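Local coordinates for protein uncharacterized tRNA/rRNA methyltransferase HI_0380 (Haemophilus influenzae, PDB 3ILK) that probably methylates tRNA or rRNA with S-adenosyl-L-methionine as methyl donor, as a dimeric member of the TrmH (SpoU) family of the SPOUT superfamily, at residues 185-190 and 212-217; 29-34 and 155-160; 66-71 and 122-127. All coordinates share one frame; numbering follows the deposited sequence.

Contact 1 of 3, residues 185-190 and 212-217; sequences YFFDYT and LYYRAK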
loop_
_atom_site.group_PDB
_atom_site.type_symbol
_atom_site.label_atom_id
_atom_site.label_comp_id
_atom_site.label_asym_id
_atom_site.label_seq_id
_atom_site.Cartn_x
_atom_site.Cartn_y
_atom_site.Cartn_z
ATOM N N TYR A 185 -11.595 -37.200 9.277
ATOM C CA TYR A 185 -12.143 -37.902 8.133
ATOM C C TYR A 185 -11.334 -37.522 6.901
ATOM O O TYR A 185 -11.001 -38.381 6.080
ATOM C CB TYR A 185 -13.611 -37.542 7.904
ATOM C CG TYR A 185 -14.207 -38.292 6.733
ATOM C CD1 TYR A 185 -15.002 -39.410 6.967
ATOM C CD2 TYR A 185 -13.955 -37.895 5.375
ATOM C CE1 TYR A 185 -15.545 -40.129 5.949
ATOM C CE2 TYR A 185 -14.499 -38.619 4.332
ATOM C CZ TYR A 185 -15.301 -39.744 4.645
ATOM O OH TYR A 185 -15.909 -40.516 3.695
ATOM N N PHE A 186 -11.020 -36.232 6.796
ATOM C CA PHE A 186 -10.259 -35.650 5.636
ATOM C C PHE A 186 -8.861 -36.251 5.512
ATOM O O PHE A 186 -8.300 -36.337 4.408
ATOM C CB PHE A 186 -10.093 -34.133 5.831
ATOM C CG PHE A 186 -9.082 -33.466 4.855
ATOM C CD1 PHE A 186 -9.271 -33.544 3.510
ATOM C CD2 PHE A 186 -7.955 -32.780 5.331
ATOM C CE1 PHE A 186 -8.369 -32.928 2.615
ATOM C CE2 PHE A 186 -7.047 -32.206 4.469
ATOM C CZ PHE A 186 -7.258 -32.252 3.112
ATOM N N PHE A 187 -8.257 -36.611 6.645
ATOM C CA PHE A 187 -6.902 -37.161 6.605
ATOM C C PHE A 187 -6.960 -38.600 6.120
ATOM O O PHE A 187 -6.247 -38.946 5.196
ATOM C CB PHE A 187 -6.165 -37.044 7.950
ATOM C CG PHE A 187 -5.905 -35.629 8.390
ATOM C CD1 PHE A 187 -5.302 -34.703 7.518
ATOM C CD2 PHE A 187 -6.216 -35.233 9.686
ATOM C CE1 PHE A 187 -5.050 -33.394 7.934
ATOM C CE2 PHE A 187 -5.977 -33.937 10.113
ATOM C CZ PHE A 187 -5.406 -33.012 9.240
ATOM N N ASP A 188 -7.833 -39.427 6.704
ATOM C CA ASP A 188 -8.045 -40.785 6.182
ATOM C C ASP A 188 -8.407 -40.822 4.694
ATOM O O ASP A 188 -7.943 -41.695 3.964
ATOM C CB ASP A 188 -9.080 -41.527 7.035
ATOM C CG ASP A 188 -8.667 -41.580 8.480
ATOM O OD1 ASP A 188 -9.348 -42.228 9.339
ATOM O OD2 ASP A 188 -7.604 -40.971 8.747
ATOM N N TYR A 189 -9.195 -39.848 4.250
ATOM C CA TYR A 189 -9.599 -39.726 2.858
ATOM C C TYR A 189 -8.394 -39.378 1.945
ATOM O O TYR A 189 -8.193 -40.036 0.935
ATOM C CB TYR A 189 -10.744 -38.701 2.743
ATOM C CG TYR A 189 -11.502 -38.628 1.401
ATOM C CD1 TYR A 189 -11.417 -39.649 0.443
ATOM C CD2 TYR A 189 -12.365 -37.554 1.143
ATOM C CE1 TYR A 189 -12.154 -39.601 -0.724
ATOM C CE2 TYR A 189 -13.094 -37.461 -0.060
ATOM C CZ TYR A 189 -12.985 -38.493 -0.985
ATOM O OH TYR A 189 -13.708 -38.435 -2.159
ATOM N N THR A 190 -7.623 -38.340 2.295
ATOM C CA THR A 190 -6.341 -38.030 1.641
ATOM C C THR A 190 -5.438 -39.287 1.561
ATOM O O THR A 190 -4.923 -39.622 0.484
ATOM C CB THR A 190 -5.595 -36.898 2.392
ATOM O OG1 THR A 190 -6.401 -35.709 2.425
ATOM C CG2 THR A 190 -4.236 -36.591 1.747
ATOM N N LEU A 212 1.069 -29.607 8.716
ATOM C CA LEU A 212 0.753 -28.494 7.821
ATOM C C LEU A 212 -0.669 -27.958 8.034
ATOM O O LEU A 212 -0.863 -26.745 8.213
ATOM C CB LEU A 212 0.900 -28.952 6.372
ATOM C CG LEU A 212 0.240 -28.067 5.311
ATOM C CD1 LEU A 212 0.937 -26.723 5.286
ATOM C CD2 LEU A 212 0.272 -28.765 3.976
ATOM N N TYR A 213 -1.643 -28.867 8.017
ATOM C CA TYR A 213 -3.051 -28.483 8.046
ATOM C C TYR A 213 -3.522 -28.012 9.420
ATOM O O TYR A 213 -4.293 -27.052 9.498
ATOM C CB TYR A 213 -3.952 -29.564 7.424
ATOM C CG TYR A 213 -3.822 -29.583 5.914
ATOM C CD1 TYR A 213 -4.037 -28.417 5.174
ATOM C CD2 TYR A 213 -3.467 -30.748 5.218
ATOM C CE1 TYR A 213 -3.924 -28.408 3.805
ATOM C CE2 TYR A 213 -3.332 -30.732 3.799
ATOM C CZ TYR A 213 -3.568 -29.554 3.113
ATOM O OH TYR A 213 -3.440 -29.479 1.723
ATOM N N TYR A 214 -3.020 -28.652 10.479
ATOM C CA TYR A 214 -3.210 -28.171 11.858
ATOM C C TYR A 214 -2.578 -26.784 12.066
ATOM O O TYR A 214 -3.186 -25.902 12.675
ATOM C CB TYR A 214 -2.652 -29.161 12.908
ATOM C CG TYR A 214 -3.473 -30.436 13.074
ATOM C CD1 TYR A 214 -4.869 -30.387 13.160
ATOM C CD2 TYR A 214 -2.861 -31.686 13.167
ATOM C CE1 TYR A 214 -5.629 -31.535 13.294
ATOM C CE2 TYR A 214 -3.629 -32.860 13.322
ATOM C CZ TYR A 214 -5.007 -32.770 13.381
ATOM O OH TYR A 214 -5.791 -33.903 13.534
ATOM N N ARG A 215 -1.365 -26.592 11.563
ATOM C CA ARG A 215 -0.735 -25.272 11.603
ATOM C C ARG A 215 -1.610 -24.235 10.871
ATOM O O ARG A 215 -1.808 -23.120 11.347
ATOM C CB ARG A 215 0.664 -25.344 10.999
ATOM C CG ARG A 215 1.632 -24.296 11.509
ATOM C CD ARG A 215 3.026 -24.536 10.971
ATOM N NE ARG A 215 3.162 -24.099 9.578
ATOM C CZ ARG A 215 3.399 -24.908 8.546
ATOM N NH1 ARG A 215 3.542 -26.215 8.728
ATOM N NH2 ARG A 215 3.505 -24.402 7.324
ATOM N N ALA A 216 -2.142 -24.626 9.718
ATOM C CA ALA A 216 -3.055 -23.779 8.938
ATOM C C ALA A 216 -4.301 -23.341 9.727
ATOM O O ALA A 216 -4.705 -22.168 9.657
ATOM C CB ALA A 216 -3.471 -24.494 7.653
ATOM N N LYS A 217 -4.867 -24.287 10.489
ATOM C CA LYS A 217 -6.180 -24.154 11.129
ATOM C C LYS A 217 -7.218 -23.929 10.014
ATOM O O LYS A 217 -7.607 -22.797 9.695
ATOM C CB LYS A 217 -6.195 -23.035 12.178
ATOM C CG LYS A 217 -7.013 -23.407 13.451
ATOM C CD LYS A 217 -7.809 -22.233 14.061
ATOM C CE LYS A 217 -6.937 -20.993 14.310
ATOM N NZ LYS A 217 -7.704 -19.838 14.884
#
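F186 and F187, neighbours on helix 180-197, each drive the edge of a phenyl ring at the face of a tyrosine on helix 204-216, and so bridge two helices whose backbones stay well apart. The two segments run roughly antiparallel, at 149°, and their axes come no nearer than 12.8 Å; the gap is bridged mainly by rings. F186, F187 and Y213 form the buried part. The CE2 corner of F186 lies 3.9 Å from CD2 of Y213, over the rim of that ring rather than its centre, with the two planes at 72°: a T-shaped stack. L212 CD2 lies over the opposite face of the tyrosine, whose ring is thus held between an aliphatic and an aromatic neighbour. F186 reaches inward because its CG stands anti to the backbone N (chi1 168°), whereas F187, one residue on, has its CG beside that nitrogen and turns its ring to a second target. The CE1 of F187 rests 4.0 Å from the CB of Y213, while the ring makes a second, similarly steep edge-to-face pair with Y214. This outer pair marks the solvent side, yet it holds the closest approach, F187 CE2 to Y214 OH at 3.4 Å. Y214 is exposed; its hydroxyl end reaches the edge of the buried F187 ring, which itself lies over one face of Y214. Behind F186, T190 OG1 lies over one ring face and donates to F186 O at 2.8 Å, sharing that carbonyl with T190 N from the other face of its plane. The polar end of Y213 belongs to the dimer, since its OH is hydrogen-bonded to the OH of Y213 of the second subunit. Helix 220-240 packs against F186 through L223, N227 and L230, while M206 and K210, earlier on helix 204-216, touch F187.

Contact 2 of 3, residues 29-34 and 155-160; sequences KTMGLT and ELRMAF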
loop_
_atom_site.group_PDB
_atom_site.type_symbol
_atom_site.label_atom_id
_atom_site.label_comp_id
_atom_site.label_asym_id
_atom_site.label_seq_id
_atom_site.Cartn_x
_atom_site.Cartn_y
_atom_site.Cartn_z
ATOM N N LYS A 29 -8.516 17.457 1.734
ATOM C CA LYS A 29 -9.758 17.009 1.142
ATOM C C LYS A 29 -9.628 15.627 0.486
ATOM O O LYS A 29 -10.577 14.853 0.528
ATOM C CB LYS A 29 -10.327 18.039 0.142
ATOM C CG LYS A 29 -11.793 17.755 -0.283
ATOM C CD LYS A 29 -12.340 18.860 -1.117
ATOM C CE LYS A 29 -13.821 18.650 -1.451
ATOM N NZ LYS A 29 -14.332 19.821 -2.168
ATOM N N THR A 30 -8.477 15.311 -0.110
ATOM C CA THR A 30 -8.309 14.000 -0.734
ATOM C C THR A 30 -8.454 12.923 0.335
ATOM O O THR A 30 -8.706 11.793 0.003
ATOM C CB THR A 30 -6.912 13.794 -1.427
ATOM O OG1 THR A 30 -5.858 13.891 -0.457
ATOM C CG2 THR A 30 -6.666 14.805 -2.498
HETATM N N MSE A 31 -8.266 13.275 1.614
HETATM C CA MSE A 31 -8.286 12.267 2.688
HETATM C C MSE A 31 -9.475 12.416 3.618
HETATM O O MSE A 31 -9.661 11.606 4.531
HETATM C CB MSE A 31 -6.971 12.253 3.490
HETATM C CG MSE A 31 -5.774 11.849 2.661
HETATM SE SE MSE A 31 -5.862 10.023 1.987
HETATM C CE MSE A 31 -5.362 10.304 0.138
ATOM N N GLY A 32 -10.320 13.407 3.384
ATOM C CA GLY A 32 -11.532 13.523 4.213
ATOM C C GLY A 32 -11.420 14.506 5.386
ATOM O O GLY A 32 -12.349 14.580 6.207
ATOM N N LEU A 33 -10.304 15.239 5.483
ATOM C CA LEU A 33 -10.134 16.282 6.525
ATOM C C LEU A 33 -10.806 17.564 6.084
ATOM O O LEU A 33 -10.847 17.891 4.872
ATOM C CB LEU A 33 -8.653 16.550 6.852
ATOM C CG LEU A 33 -7.937 15.394 7.561
ATOM C CD1 LEU A 33 -6.458 15.696 7.785
ATOM C CD2 LEU A 33 -8.648 15.004 8.883
ATOM N N THR A 34 -11.351 18.287 7.040
ATOM C CA THR A 34 -12.078 19.526 6.706
ATOM C C THR A 34 -11.720 20.755 7.542
ATOM O O THR A 34 -12.120 21.854 7.172
ATOM C CB THR A 34 -13.588 19.323 6.884
ATOM O OG1 THR A 34 -13.810 18.846 8.216
ATOM C CG2 THR A 34 -14.135 18.277 5.897
ATOM N N GLU A 155 -2.161 8.928 6.613
ATOM C CA GLU A 155 -2.031 7.983 7.731
ATOM C C GLU A 155 -3.247 8.126 8.629
ATOM O O GLU A 155 -3.749 7.143 9.143
ATOM C CB GLU A 155 -0.738 8.226 8.540
ATOM C CG GLU A 155 0.559 7.647 7.964
ATOM C CD GLU A 155 0.617 6.117 7.868
ATOM O OE1 GLU A 155 1.725 5.583 7.754
ATOM O OE2 GLU A 155 -0.421 5.430 7.928
ATOM N N LEU A 156 -3.759 9.345 8.775
ATOM C CA LEU A 156 -5.022 9.541 9.479
ATOM C C LEU A 156 -6.198 8.780 8.848
ATOM O O LEU A 156 -6.933 8.016 9.540
ATOM C CB LEU A 156 -5.346 11.007 9.686
ATOM C CG LEU A 156 -4.429 11.804 10.628
ATOM C CD1 LEU A 156 -4.758 13.273 10.392
ATOM C CD2 LEU A 156 -4.584 11.400 12.143
ATOM N N ARG A 157 -6.345 8.902 7.541
ATOM C CA ARG A 157 -7.417 8.201 6.904
ATOM C C ARG A 157 -7.247 6.686 7.054
ATOM O O ARG A 157 -8.234 5.968 7.325
ATOM C CB ARG A 157 -7.539 8.567 5.440
ATOM C CG ARG A 157 -8.776 7.941 4.807
ATOM C CD ARG A 157 -9.058 8.399 3.373
ATOM N NE ARG A 157 -10.334 7.824 2.922
ATOM C CZ ARG A 157 -11.523 8.359 3.187
ATOM N NH1 ARG A 157 -11.618 9.487 3.865
ATOM N NH2 ARG A 157 -12.619 7.757 2.799
HETATM N N MSE A 158 -6.010 6.206 6.879
HETATM C CA MSE A 158 -5.732 4.752 7.006
HETATM C C MSE A 158 -6.058 4.259 8.416
HETATM O O MSE A 158 -6.560 3.166 8.573
HETATM C CB MSE A 158 -4.265 4.411 6.721
HETATM C CG MSE A 158 -3.834 4.668 5.289
HETATM SE SE MSE A 158 -4.847 3.576 4.016
HETATM C CE MSE A 158 -4.191 1.864 4.689
ATOM N N ALA A 159 -5.726 5.063 9.432
ATOM C CA ALA A 159 -6.056 4.700 10.818
ATOM C C ALA A 159 -7.577 4.598 11.006
ATOM O O ALA A 159 -8.069 3.640 11.586
ATOM C CB ALA A 159 -5.444 5.701 11.788
ATOM N N PHE A 160 -8.297 5.594 10.485
ATOM C CA PHE A 160 -9.747 5.620 10.482
ATOM C C PHE A 160 -10.387 4.365 9.821
ATOM O O PHE A 160 -11.323 3.769 10.398
ATOM C CB PHE A 160 -10.204 6.941 9.841
ATOM C CG PHE A 160 -11.695 7.033 9.553
ATOM C CD1 PHE A 160 -12.625 7.177 10.591
ATOM C CD2 PHE A 160 -12.161 7.043 8.226
ATOM C CE1 PHE A 160 -13.992 7.282 10.316
ATOM C CE2 PHE A 160 -13.526 7.151 7.939
ATOM C CZ PHE A 160 -14.438 7.275 8.979
#
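R157 passes its aliphatic stem across M31, a selenomethionine at the end of helix 18-31, and brings an edge of its guanidinium to the carbonyl of that residue. Its CG sits beside its own carbonyl carbon (chi1 -174°), and the chain stays extended from CG to NE, which carries the charged head beyond its own helix. NH1 then donates to M31 O over 3.0 Å, with an N-H...O angle of 153°. The carbonyl oxygen lies near the guanidinium plane, yet the donor stands 65° out of the carbonyl plane, so the bond does not follow a lone pair. M31 folds in a different way: bent at chi2 and chi3, its chain brings SE to 3.8 Å from CD of R157, and the two side chains cross at about a right angle. G32, with positive phi, closes the helix in a Schellman motif. In one of the two conformers of L33, its CD1 comes to 3.9 Å from L156 CD1, and V102 of helix 95-104 also packs on L156. A136 of the second subunit packs on R157 and P135 of that subunit on M31, placing the contact at the dimer interface. Chemically, a positive group meets a backbone carbonyl at the C-terminal end of a helix, where the helix dipole would probably strengthen the attraction, while the selenium and leucine contacts add apolar packing between the two segments.

Contact 3 of 3, residues 66-71 and 122-127; sequences DSFDEA and NEELLK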
loop_
_atom_site.group_PDB
_atom_site.type_symbol
_atom_site.label_atom_id
_atom_site.label_comp_id
_atom_site.label_asym_id
_atom_site.label_seq_id
_atom_site.Cartn_x
_atom_site.Cartn_y
_atom_site.Cartn_z
ATOM N N ASP A 66 -3.942 34.845 15.250
ATOM C CA ASP A 66 -2.672 35.499 15.450
ATOM C C ASP A 66 -1.762 34.759 16.442
ATOM O O ASP A 66 -0.646 35.172 16.641
ATOM C CB ASP A 66 -2.943 36.916 16.008
ATOM C CG ASP A 66 -1.887 37.884 15.615
ATOM O OD1 ASP A 66 -1.142 37.556 14.660
ATOM O OD2 ASP A 66 -1.811 38.990 16.218
ATOM N N SER A 67 -2.240 33.685 17.085
ATOM C CA SER A 67 -1.455 33.053 18.134
ATOM C C SER A 67 -1.684 31.524 18.154
ATOM O O SER A 67 -2.721 31.000 17.652
ATOM C CB SER A 67 -1.830 33.648 19.503
ATOM O OG SER A 67 -2.915 32.940 20.121
ATOM N N PHE A 68 -0.721 30.833 18.767
ATOM C CA PHE A 68 -0.647 29.404 18.720
ATOM C C PHE A 68 -1.747 28.993 19.700
ATOM O O PHE A 68 -2.510 28.101 19.417
ATOM C CB PHE A 68 0.777 28.956 19.167
ATOM C CG PHE A 68 0.919 27.487 19.395
ATOM C CD1 PHE A 68 0.447 26.898 20.589
ATOM C CD2 PHE A 68 1.506 26.674 18.431
ATOM C CE1 PHE A 68 0.557 25.564 20.802
ATOM C CE2 PHE A 68 1.644 25.279 18.632
ATOM C CZ PHE A 68 1.137 24.718 19.831
ATOM N N ASP A 69 -1.824 29.700 20.835
ATOM C CA ASP A 69 -2.865 29.466 21.840
ATOM C C ASP A 69 -4.280 29.513 21.272
ATOM O O ASP A 69 -5.086 28.605 21.522
ATOM C CB ASP A 69 -2.709 30.452 23.022
ATOM C CG ASP A 69 -1.583 30.044 23.948
ATOM O OD1 ASP A 69 -0.890 29.064 23.626
ATOM O OD2 ASP A 69 -1.374 30.689 24.990
ATOM N N GLU A 70 -4.582 30.526 20.472
ATOM C CA GLU A 70 -5.894 30.569 19.823
ATOM C C GLU A 70 -6.019 29.399 18.827
ATOM O O GLU A 70 -7.063 28.708 18.806
ATOM C CB GLU A 70 -6.149 31.924 19.147
ATOM C CG GLU A 70 -6.401 33.009 20.154
ATOM C CD GLU A 70 -6.164 34.397 19.583
ATOM O OE1 GLU A 70 -7.079 35.228 19.697
ATOM O OE2 GLU A 70 -5.059 34.663 19.048
ATOM N N ALA A 71 -4.935 29.136 18.076
ATOM C CA ALA A 71 -4.969 28.094 17.041
ATOM C C ALA A 71 -5.330 26.728 17.606
ATOM O O ALA A 71 -5.912 25.937 16.910
ATOM C CB ALA A 71 -3.666 28.022 16.250
ATOM N N ASN A 122 10.471 26.886 21.148
ATOM C CA ASN A 122 10.491 26.305 22.455
ATOM C C ASN A 122 9.124 26.286 23.141
ATOM O O ASN A 122 8.693 25.234 23.495
ATOM C CB ASN A 122 11.470 27.076 23.358
ATOM C CG ASN A 122 12.754 26.339 23.620
ATOM O OD1 ASN A 122 12.851 25.114 23.429
ATOM N ND2 ASN A 122 13.767 27.075 24.109
ATOM N N GLU A 123 8.516 27.438 23.427
ATOM C CA GLU A 123 7.157 27.527 23.994
ATOM C C GLU A 123 6.118 26.652 23.227
ATOM O O GLU A 123 5.376 25.844 23.868
ATOM C CB GLU A 123 6.699 28.993 24.017
ATOM C CG GLU A 123 5.314 29.245 24.594
ATOM C CD GLU A 123 4.955 30.735 24.622
ATOM O OE1 GLU A 123 5.488 31.541 23.789
ATOM O OE2 GLU A 123 4.131 31.100 25.496
ATOM N N GLU A 124 6.105 26.751 21.894
ATOM C CA GLU A 124 5.158 25.966 21.070
ATOM C C GLU A 124 5.388 24.458 21.238
ATOM O O GLU A 124 4.414 23.729 21.463
ATOM C CB GLU A 124 5.175 26.342 19.597
ATOM C CG GLU A 124 4.717 27.825 19.430
ATOM C CD GLU A 124 5.140 28.451 18.088
ATOM O OE1 GLU A 124 5.886 27.857 17.312
ATOM O OE2 GLU A 124 4.735 29.576 17.856
ATOM N N LEU A 125 6.660 24.003 21.155
ATOM C CA LEU A 125 6.997 22.577 21.423
ATOM C C LEU A 125 6.517 22.108 22.781
ATOM O O LEU A 125 5.981 20.990 22.907
ATOM C CB LEU A 125 8.509 22.325 21.295
ATOM C CG LEU A 125 9.206 22.630 19.929
ATOM C CD1 LEU A 125 10.756 22.500 20.075
ATOM C CD2 LEU A 125 8.721 21.739 18.774
ATOM N N LEU A 126 6.729 22.930 23.817
ATOM C CA LEU A 126 6.320 22.548 25.181
ATOM C C LEU A 126 4.799 22.405 25.219
ATOM O O LEU A 126 4.259 21.580 25.955
ATOM C CB LEU A 126 6.810 23.570 26.242
ATOM C CG LEU A 126 6.387 23.363 27.721
ATOM C CD1 LEU A 126 6.880 22.042 28.272
ATOM C CD2 LEU A 126 6.855 24.540 28.630
ATOM N N LYS A 127 4.100 23.169 24.387
ATOM C CA LYS A 127 2.652 23.045 24.382
ATOM C C LYS A 127 2.094 21.859 23.577
ATOM O O LYS A 127 0.893 21.596 23.658
ATOM C CB LYS A 127 1.995 24.366 24.014
ATOM C CG LYS A 127 2.203 25.476 25.061
ATOM C CD LYS A 127 1.841 26.848 24.457
ATOM C CE LYS A 127 1.648 27.920 25.541
ATOM N NZ LYS A 127 1.616 29.259 24.872
#
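K127 joins the two segments through its ammonium group, which donates to D69 OD1 at 2.8 Å in a salt bridge on the syn side of the carboxylate, 22° out of its plane. The same NZ also reaches E123 OE2 of the same segment, 3.2 Å away, but meets that carboxylate from above its plane. One lysine thus serves two acids, and its positive charge would be expected to ease the repulsion between D69 and E123. Beyond CG the lysine is extended, and its methylenes run past the phenyl ring on their way to the acid, K127 CB lying 3.7 Å from F68 CE1. F68 is the buried centre of the packing. A trans first torsion (chi1 170°) swings its ring toward helix 122-126, where E124 lies over one face: its CB stands 4.2 Å from the ring centroid, a CH-pi contact, and its CG is 3.6 Å from CD2 of F68. The acid end of E124 is engaged elsewhere, in a salt bridge to R115 and a bond from the backbone N of T121. At the start of helix 68-71, S67 is the N-cap: its OG accepts from E70 N at 3.0 Å, a capping bond in the first turn, from which F68 and D69 project. Strands 35-39 and 63-65 pack behind A71 of this helix. Both short helices fall within the SpoU methylase family region, and the side chain of E124 lies about 6 Å from G114, an S-adenosyl-L-methionine-binding residue by similarity, so the pair borders what is probably the cofactor region of this SPOUT fold.

Overall arrangement
Read from the N terminus, the first segment met is 29-34, at the end of helix 18-31, whose partner arrives only with helix 145-169. Contact 2 therefore closes a long loop holding most of the parallel sheet, and contact 3 nests inside it, tying helix 68-71 to helix 122-126. Their centres lie about 24 Å apart. Contact 1 follows in series, after contact 2 has closed: helix 145-169 gives way to helix 180-197, which pairs with helix 204-216 in the helical C-terminal part. No loops cross. Contacts 1 and 3 lie on opposite sides of the chain's centre, and contacts 1 and 2 both touch the second subunit.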